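Local coordinates for ribosomal RNA small subunit methyltransferase D (Escherichia coli, PDB 2FPO), which methylates the N2 atom of guanine 966 of 16S rRNA in the assembled 30S particle, using S-adenosyl-L-methionine as methyl donor, at residues D60-S65 and D129-R134. Residues are numbered along the deposited sequence; the frame is centred on the assembly and turned at random.
Sequences DCFAGS and DPPFRR
Asp60 reaches Asp129 through a water: water 1 lies 3.0 Å from Asp60 OD1, placed to donate to it, and the same water accepts a hydrogen bond from the backbone N of Asp129 at 2.8 Å. A third, weak bond to this water comes from the backbone N of Phe62. No direct hydrogen bond joins 60-65 to 129-134, so the polar link rests on this solvent molecule. Phe62 makes the apolar link. With CG anti to its carbonyl carbon (chi1 -51°), the ring lies against Pro130, whose CB stands over one face, 3.8 Å from the ring centroid and 15° off the normal, a CH-pi contact. Pro130 CA lies over the same face nearer the root of the ring, 3.6 Å from Phe62 CD2. Obliquely to the ring comes Pro131, its CD 3.7 Å from Phe62 CD1. Farther along, the N of Gly64 hydrogen-bonds to Glu84 OE1. DCFAGS matches the glycine-containing loop after the first strand of Rossmann-like methyltransferases, and DPPF is the (D/N)PP(F/Y) motif of amino-methyltransferases; both probably border the cofactor and target-base site. The loops follow neighbouring parallel strands 57-60 and 123-128, lead into helices 67-74 and 137-146, and Phe62 also touches Thr140 and Ala112 of helices 137-146 and 112-116.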
# COMPACT_ATOMS: atom_id res chain seq x y z
N ASP A 60 -2.58 -2.05 2.82
CA ASP A 60 -2.37 -0.65 2.44
C ASP A 60 -2.62 0.23 3.68
O ASP A 60 -3.77 0.37 4.12
CB ASP A 60 -3.34 -0.29 1.32
CG ASP A 60 -2.95 0.99 0.57
OD1 ASP A 60 -2.23 1.86 1.10
OD2 ASP A 60 -3.41 1.13 -0.56
N CYS A 61 -1.54 0.81 4.21
CA CYS A 61 -1.59 1.56 5.48
C CYS A 61 -2.32 2.90 5.43
O CYS A 61 -2.77 3.37 6.49
CB CYS A 61 -0.19 1.77 6.06
SG CYS A 61 0.63 0.20 6.47
N PHE A 62 -2.39 3.51 4.25
CA PHE A 62 -3.04 4.83 4.04
C PHE A 62 -3.65 4.69 2.67
O PHE A 62 -3.09 5.20 1.66
CB PHE A 62 -2.02 6.02 4.05
CG PHE A 62 -1.11 6.03 5.25
CD1 PHE A 62 -1.49 6.70 6.41
CD2 PHE A 62 0.10 5.33 5.22
CE1 PHE A 62 -0.64 6.65 7.57
CE2 PHE A 62 0.95 5.27 6.34
CZ PHE A 62 0.59 5.95 7.52
N ALA A 63 -4.76 3.98 2.61
CA ALA A 63 -5.30 3.53 1.31
C ALA A 63 -5.86 4.65 0.44
O ALA A 63 -5.82 4.55 -0.78
CB ALA A 63 -6.32 2.40 1.49
N GLY A 64 -6.35 5.72 1.07
CA GLY A 64 -6.87 6.91 0.34
C GLY A 64 -7.89 6.55 -0.74
O GLY A 64 -8.96 5.96 -0.46
N SER A 65 -7.54 6.85 -1.98
CA SER A 65 -8.39 6.52 -3.15
C SER A 65 -8.50 5.00 -3.41
O SER A 65 -9.40 4.54 -4.12
CB SER A 65 -7.84 7.25 -4.39
OG SER A 65 -6.47 6.91 -4.55
N ASP A 129 2.46 4.91 1.87
CA ASP A 129 2.49 6.19 1.20
C ASP A 129 1.68 7.14 2.08
O ASP A 129 0.52 7.40 1.81
CB ASP A 129 1.87 6.07 -0.20
CG ASP A 129 1.78 7.42 -0.91
OD1 ASP A 129 2.63 8.31 -0.64
OD2 ASP A 129 0.85 7.59 -1.73
N PRO A 130 2.28 7.63 3.18
CA PRO A 130 1.48 8.50 4.05
C PRO A 130 1.16 9.89 3.47
O PRO A 130 1.91 10.39 2.60
CB PRO A 130 2.33 8.59 5.34
CG PRO A 130 3.74 8.36 4.86
CD PRO A 130 3.64 7.38 3.72
N PRO A 131 0.05 10.52 3.94
CA PRO A 131 -0.36 11.83 3.45
C PRO A 131 0.70 12.89 3.76
O PRO A 131 0.86 13.86 3.03
CB PRO A 131 -1.69 12.10 4.21
CG PRO A 131 -1.57 11.30 5.45
CD PRO A 131 -0.88 10.03 4.98
N PHE A 132 1.44 12.69 4.84
CA PHE A 132 2.63 13.49 5.11
C PHE A 132 3.67 12.56 5.74
O PHE A 132 3.31 11.53 6.30
CB PHE A 132 2.29 14.74 5.96
CG PHE A 132 1.63 14.41 7.27
CD1 PHE A 132 2.39 14.08 8.38
CD2 PHE A 132 0.23 14.36 7.36
CE1 PHE A 132 1.79 13.73 9.59
CE2 PHE A 132 -0.38 14.04 8.57
CZ PHE A 132 0.39 13.70 9.68
N ARG A 133 4.95 12.94 5.68
CA ARG A 133 6.08 12.05 6.01
C ARG A 133 6.42 12.06 7.50
O ARG A 133 6.42 11.01 8.18
CB ARG A 133 7.31 12.52 5.20
CG ARG A 133 8.59 11.68 5.32
CD ARG A 133 9.62 12.19 6.36
NE ARG A 133 9.90 13.62 6.28
CZ ARG A 133 10.76 14.26 7.07
NH1 ARG A 133 11.45 13.59 8.00
NH2 ARG A 133 10.94 15.57 6.94
N ARG A 134 6.79 13.25 7.98
CA ARG A 134 7.32 13.40 9.32
C ARG A 134 6.25 13.27 10.38
O ARG A 134 5.29 14.06 10.44
CB ARG A 134 8.09 14.72 9.46
CG ARG A 134 8.92 14.78 10.74
CD ARG A 134 10.22 15.60 10.62
NE ARG A 134 10.05 16.91 9.99
CZ ARG A 134 9.22 17.85 10.41
NH1 ARG A 134 8.43 17.63 11.46
NH2 ARG A 134 9.17 19.01 9.75
O HOH W 1 -0.05 3.75 1.75